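Local atomic coordinates of hypothetical protein YfiH (Bacillus licheniformis, PDB entry 6DZD), a protein that probably acts as a zinc-dependent purine nucleoside phosphorylase, splitting adenosine and inosine into ribose 1-phosphate and the free base, with adenosine deaminase activity as well. Residues D84-D89 and A112-Y117; R142-I147 and R169-N174. All coordinates share one frame; numbering follows the deposited sequence.

Contact 1. Residues D84-D89 and A112-Y117; sequences DQTHED and ATDGLY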
loop_
_atom_site.group_PDB
_atom_site.type_symbol
_atom_site.label_atom_id
_atom_site.label_comp_id
_atom_site.label_asym_id
_atom_site.label_seq_id
_atom_site.Cartn_x
_atom_site.Cartn_y
_atom_site.Cartn_z
ATOM N N ASP A 84 -7.751 10.342 -0.763
ATOM C CA ASP A 84 -7.026 11.495 -0.244
ATOM C C ASP A 84 -6.316 11.009 1.009
ATOM O O ASP A 84 -6.904 10.961 2.089
ATOM C CB ASP A 84 -8.001 12.634 0.040
ATOM C CG ASP A 84 -7.461 13.642 1.027
ATOM O OD1 ASP A 84 -6.442 14.298 0.711
ATOM O OD2 ASP A 84 -8.060 13.761 2.116
ATOM N N GLN A 85 -5.055 10.620 0.871
ATOM C CA GLN A 85 -4.385 9.885 1.932
ATOM C C GLN A 85 -3.782 10.850 2.944
ATOM O O GLN A 85 -2.889 11.637 2.604
ATOM C CB GLN A 85 -3.333 8.955 1.337
ATOM C CG GLN A 85 -3.919 7.780 0.538
ATOM C CD GLN A 85 -2.895 7.130 -0.367
ATOM O OE1 GLN A 85 -3.131 6.929 -1.557
ATOM N NE2 GLN A 85 -1.735 6.815 0.195
ATOM N N THR A 86 -4.266 10.781 4.191
ATOM C CA THR A 86 -3.848 11.697 5.248
ATOM C C THR A 86 -3.027 11.012 6.343
ATOM O O THR A 86 -2.881 11.566 7.430
ATOM C CB THR A 86 -5.060 12.399 5.872
ATOM O OG1 THR A 86 -5.951 11.428 6.424
ATOM C CG2 THR A 86 -5.797 13.237 4.843
ATOM N N HIS A 87 -2.503 9.812 6.093
ATOM C CA HIS A 87 -1.636 9.135 7.055
ATOM C C HIS A 87 -2.297 8.958 8.420
ATOM O O HIS A 87 -1.629 9.014 9.462
ATOM C CB HIS A 87 -0.304 9.871 7.187
ATOM C CG HIS A 87 0.560 9.733 5.973
ATOM N ND1 HIS A 87 1.716 8.979 5.959
ATOM C CD2 HIS A 87 0.399 10.200 4.714
ATOM C CE1 HIS A 87 2.245 9.015 4.752
ATOM N NE2 HIS A 87 1.463 9.746 3.976
ATOM N N GLU A 88 -3.605 8.708 8.413
ATOM C CA GLU A 88 -4.382 8.277 9.558
ATOM C C GLU A 88 -4.908 6.872 9.253
ATOM O O GLU A 88 -4.286 6.120 8.487
ATOM C CB GLU A 88 -5.496 9.289 9.815
ATOM C CG GLU A 88 -5.042 10.735 9.732
ATOM C CD GLU A 88 -6.197 11.725 9.690
ATOM O OE1 GLU A 88 -6.646 12.140 10.776
ATOM O OE2 GLU A 88 -6.619 12.141 8.582
ATOM N N ASP A 89 -6.026 6.497 9.868
ATOM C CA ASP A 89 -6.406 5.091 9.871
ATOM C C ASP A 89 -7.857 4.886 9.456
ATOM O O ASP A 89 -8.517 3.969 9.939
ATOM C CB ASP A 89 -6.133 4.462 11.232
ATOM C CG ASP A 89 -6.981 5.067 12.336
ATOM O OD1 ASP A 89 -7.522 6.187 12.159
ATOM O OD2 ASP A 89 -7.109 4.411 13.391
ATOM N N ALA A 112 -9.533 11.968 3.397
ATOM C CA ALA A 112 -8.868 11.531 4.632
ATOM C C ALA A 112 -8.926 10.013 4.806
ATOM O O ALA A 112 -9.244 9.501 5.878
ATOM C CB ALA A 112 -9.471 12.228 5.847
ATOM N N THR A 113 -8.636 9.281 3.739
ATOM C CA THR A 113 -8.793 7.833 3.745
ATOM C C THR A 113 -7.479 7.147 3.390
ATOM O O THR A 113 -6.742 7.602 2.505
ATOM C CB THR A 113 -9.914 7.425 2.799
ATOM O OG1 THR A 113 -11.153 7.928 3.319
ATOM C CG2 THR A 113 -10.002 5.937 2.686
ATOM N N ASP A 114 -7.155 6.099 4.143
ATOM C CA ASP A 114 -5.935 5.347 3.910
ATOM C C ASP A 114 -6.166 3.839 3.866
ATOM O O ASP A 114 -5.197 3.083 3.726
ATOM C CB ASP A 114 -4.896 5.704 4.977
ATOM C CG ASP A 114 -4.589 7.200 5.013
ATOM O OD1 ASP A 114 -5.342 7.969 5.659
ATOM O OD2 ASP A 114 -3.600 7.604 4.375
ATOM N N GLY A 115 -7.414 3.381 3.951
ATOM C CA GLY A 115 -7.712 1.966 3.824
ATOM C C GLY A 115 -8.935 1.773 2.950
ATOM O O GLY A 115 -9.919 2.514 3.073
ATOM N N LEU A 116 -8.887 0.797 2.048
ATOM C CA LEU A 116 -9.989 0.560 1.127
ATOM C C LEU A 116 -10.247 -0.936 1.031
ATOM O O LEU A 116 -9.306 -1.736 1.037
ATOM C CB LEU A 116 -9.690 1.129 -0.264
ATOM C CG LEU A 116 -9.463 2.631 -0.398
ATOM C CD1 LEU A 116 -8.768 2.928 -1.705
ATOM C CD2 LEU A 116 -10.774 3.417 -0.270
ATOM N N TYR A 117 -11.522 -1.314 0.955
ATOM C CA TYR A 117 -11.858 -2.701 0.681
ATOM C C TYR A 117 -13.239 -2.761 0.059
ATOM O O TYR A 117 -14.045 -1.847 0.224
ATOM C CB TYR A 117 -11.780 -3.546 1.941
ATOM C CG TYR A 117 -12.975 -3.489 2.853
ATOM C CD1 TYR A 117 -14.027 -4.383 2.698
ATOM C CD2 TYR A 117 -13.030 -2.579 3.910
ATOM C CE1 TYR A 117 -15.116 -4.366 3.552
ATOM C CE2 TYR A 117 -14.116 -2.555 4.775
ATOM C CZ TYR A 117 -15.160 -3.455 4.585
ATOM O OH TYR A 117 -16.253 -3.451 5.413
#
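D114 turns its carboxylate into the bend of the loop 84-89, where the backbone N-H groups of three successive residues face it. H87 N bonds to D114 OD2 at 3.0 Å, approaching from above the carboxylate plane, 36° out of it. Two weak bonds use the other oxygen: T86 N and E88 N each lie 3.3 Å from D114 OD1. An aspartate suits the place, offering two acceptors while short enough to hold them close to the backbone just before the strand 115-118. D84 grips the same approach: its OD2 takes A112 N at 2.7 Å on the anti side, 20° out of the carboxylate plane, and T113 N reaches D84 O at 2.9 Å. D84 CG stands opposite its own backbone N (chi1 159°), which brings the carboxylate round to A112; Y106 OH holds OD1. T86 rests OG1 and CG2 against A112 CA. D114 OD2 also bonds H149 ND1. With an alanine here, the amides of T86, H87 and E88 would probably lose their shared acceptor, and H149 its carboxylate partner. D114 thus probably positions H149, whose ring H87 meets edge-to-face; with C132 beside H87, a Cys-His-Asp geometry is possible.

Contact 2. Residues R142-I147 and R169-N174; sequences RSLVGI and RREGSN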
loop_
_atom_site.group_PDB
_atom_site.type_symbol
_atom_site.label_atom_id
_atom_site.label_comp_id
_atom_site.label_asym_id
_atom_site.label_seq_id
_atom_site.Cartn_x
_atom_site.Cartn_y
_atom_site.Cartn_z
ATOM N N ARG A 142 -15.119 -15.111 1.784
ATOM C CA ARG A 142 -16.069 -14.001 1.698
ATOM C C ARG A 142 -15.931 -13.197 0.406
ATOM O O ARG A 142 -16.809 -12.368 0.114
ATOM C CB ARG A 142 -15.902 -13.044 2.894
ATOM C CG ARG A 142 -16.179 -13.630 4.285
ATOM C CD ARG A 142 -17.657 -13.787 4.576
ATOM N NE ARG A 142 -18.181 -15.024 4.006
ATOM C CZ ARG A 142 -19.186 -15.070 3.138
ATOM N NH1 ARG A 142 -19.764 -13.937 2.761
ATOM N NH2 ARG A 142 -19.609 -16.236 2.637
ATOM N N SER A 143 -14.860 -13.437 -0.363
ATOM C CA SER A 143 -14.555 -12.720 -1.605
ATOM C C SER A 143 -14.419 -11.221 -1.352
ATOM O O SER A 143 -15.106 -10.388 -1.960
ATOM C CB SER A 143 -15.591 -13.008 -2.688
ATOM O OG SER A 143 -15.290 -14.267 -3.248
ATOM N N LEU A 144 -13.504 -10.903 -0.439
ATOM C CA LEU A 144 -13.166 -9.541 -0.081
ATOM C C LEU A 144 -11.733 -9.258 -0.495
ATOM O O LEU A 144 -10.832 -10.081 -0.282
ATOM C CB LEU A 144 -13.306 -9.300 1.418
ATOM C CG LEU A 144 -14.714 -9.243 2.008
ATOM C CD1 LEU A 144 -14.627 -9.296 3.539
ATOM C CD2 LEU A 144 -15.459 -7.999 1.540
ATOM N N VAL A 145 -11.527 -8.085 -1.069
ATOM C CA VAL A 145 -10.197 -7.598 -1.378
ATOM C C VAL A 145 -10.046 -6.248 -0.685
ATOM O O VAL A 145 -11.013 -5.485 -0.558
ATOM C CB VAL A 145 -9.958 -7.497 -2.907
ATOM C CG1 VAL A 145 -9.952 -8.865 -3.536
ATOM C CG2 VAL A 145 -11.010 -6.624 -3.583
ATOM N N GLY A 146 -8.842 -5.970 -0.203
ATOM C CA GLY A 146 -8.601 -4.712 0.474
ATOM C C GLY A 146 -7.161 -4.274 0.341
ATOM O O GLY A 146 -6.267 -5.079 0.070
ATOM N N ILE A 147 -6.944 -2.972 0.527
ATOM C CA ILE A 147 -5.595 -2.421 0.569
ATOM C C ILE A 147 -5.547 -1.309 1.603
ATOM O O ILE A 147 -6.508 -0.555 1.782
ATOM C CB ILE A 147 -5.104 -1.885 -0.804
ATOM C CG1 ILE A 147 -6.086 -0.858 -1.384
ATOM C CG2 ILE A 147 -4.816 -3.051 -1.803
ATOM C CD1 ILE A 147 -5.592 -0.226 -2.664
ATOM N N ARG A 169 -15.629 -8.116 12.074
ATOM C CA ARG A 169 -16.808 -7.633 12.790
ATOM C C ARG A 169 -17.931 -7.156 11.874
ATOM O O ARG A 169 -19.101 -7.350 12.195
ATOM C CB ARG A 169 -16.417 -6.512 13.764
ATOM C CG ARG A 169 -15.487 -6.971 14.901
ATOM C CD ARG A 169 -15.110 -5.846 15.856
ATOM N NE ARG A 169 -15.800 -6.010 17.146
ATOM C CZ ARG A 169 -15.276 -6.604 18.223
ATOM N NH1 ARG A 169 -14.038 -7.112 18.199
ATOM N NH2 ARG A 169 -16.000 -6.707 19.324
ATOM N N ARG A 170 -17.624 -6.523 10.747
ATOM C CA ARG A 170 -18.687 -6.071 9.855
ATOM C C ARG A 170 -19.013 -7.076 8.765
ATOM O O ARG A 170 -20.168 -7.138 8.324
ATOM C CB ARG A 170 -18.317 -4.755 9.161
ATOM C CG ARG A 170 -18.738 -3.487 9.855
ATOM C CD ARG A 170 -17.576 -2.902 10.641
ATOM N NE ARG A 170 -17.531 -1.442 10.587
ATOM C CZ ARG A 170 -16.870 -0.687 11.462
ATOM N NH1 ARG A 170 -16.879 0.637 11.329
ATOM N NH2 ARG A 170 -16.208 -1.258 12.475
ATOM N N GLU A 171 -18.039 -7.886 8.339
ATOM C CA GLU A 171 -18.224 -8.730 7.167
ATOM C C GLU A 171 -18.329 -10.213 7.478
ATOM O O GLU A 171 -18.632 -10.987 6.566
ATOM C CB GLU A 171 -17.068 -8.526 6.173
ATOM C CG GLU A 171 -16.770 -7.067 5.871
ATOM C CD GLU A 171 -17.901 -6.369 5.120
ATOM O OE1 GLU A 171 -18.189 -5.188 5.403
ATOM O OE2 GLU A 171 -18.489 -7.004 4.232
ATOM N N GLY A 172 -18.138 -10.624 8.733
ATOM C CA GLY A 172 -18.231 -12.031 9.058
ATOM C C GLY A 172 -17.071 -12.870 8.588
ATOM O O GLY A 172 -17.223 -14.085 8.426
ATOM N N SER A 173 -15.905 -12.266 8.384
ATOM C CA SER A 173 -14.752 -13.066 8.005
ATOM C C SER A 173 -14.309 -13.940 9.174
ATOM O O SER A 173 -14.422 -13.572 10.349
ATOM C CB SER A 173 -13.566 -12.191 7.551
ATOM O OG SER A 173 -13.747 -11.635 6.245
ATOM N N ASN A 174 -13.847 -15.127 8.837
ATOM C CA ASN A 174 -13.014 -15.895 9.739
ATOM C C ASN A 174 -11.575 -15.447 9.521
ATOM O O ASN A 174 -11.097 -15.486 8.375
ATOM C CB ASN A 174 -13.165 -17.381 9.463
ATOM C CG ASN A 174 -12.306 -18.252 10.360
ATOM O OD1 ASN A 174 -11.418 -17.778 11.081
ATOM N ND2 ASN A 174 -12.551 -19.560 10.288
#
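L144 and E171 meet within a beta-alpha-beta crossover: the strand 144-150 leads through the helices 152-157 and 159-169 to the parallel strand 179-182, with the strand 133-139 lying between the two in the sheet. L144 stands at the start of the first strand, E171 in the loop that leaves the second helix before the return to 179-182. The buried part centres on L144, backed by W167 of the helix. L144 CD1 is 3.7 Å from E171 CB and also touches E171 CG. A branched aliphatic side chain fits here, because one methyl can press on the glutamate stem and still reach buried S173, whose OG is 3.7 Å from L144 CD1. The two side chains cross at a slant, and a bend in the glutamate at chi2 (-66°) folds it so that its stem lies on CD1 while OE2 stays 4.2 Å from L144 CD2. E171 OE1 bonds Y117 OH and forms a salt bridge with K93, so the charged end is paired while the stem packs. On the solvent side R142 and G172 are exposed, and R142 touches the segment 169-174 with its methylenes alone. The bent arginine chain lays CD 3.6 Å from E171 O and 3.9 Å from G172 O, its long aliphatic part suiting an exposed rim. G172 leaves the helical conformation with a positive phi of 73°, which a residue lacking a side chain adopts easily. R142 CG lies 3.7 Å from S173 OG, where the exposed and buried parts meet. S143 and L144 form a G1 beta bulge opposite D139, and that aspartate joins the two segments: its OD1 accepts R142 N, and its OD2 is hydrogen-bonded to S173 OG.

How the contacts relate
Both contacts are partly buried and reach the same mixed sheet, in which the strands 115-118 and 144-150 are antiparallel neighbours; the backbone bond from I147 N to L116 O ties them directly. The centre of contact 1 lies about 10 Å from the centre of the chain, that of contact 2 about 18 Å. Their chemistry differs accordingly: 84-89 and 112-117 are joined by hydrogen bonds around buried D114, whereas 142-147 and 169-174 meet by van der Waals packing, with no direct hydrogen bond, at the start of the strand 144-150, where buried L144 gives way to exposed R142 and G172. Y117 joins the two contacts, its CB packing on G146 CA.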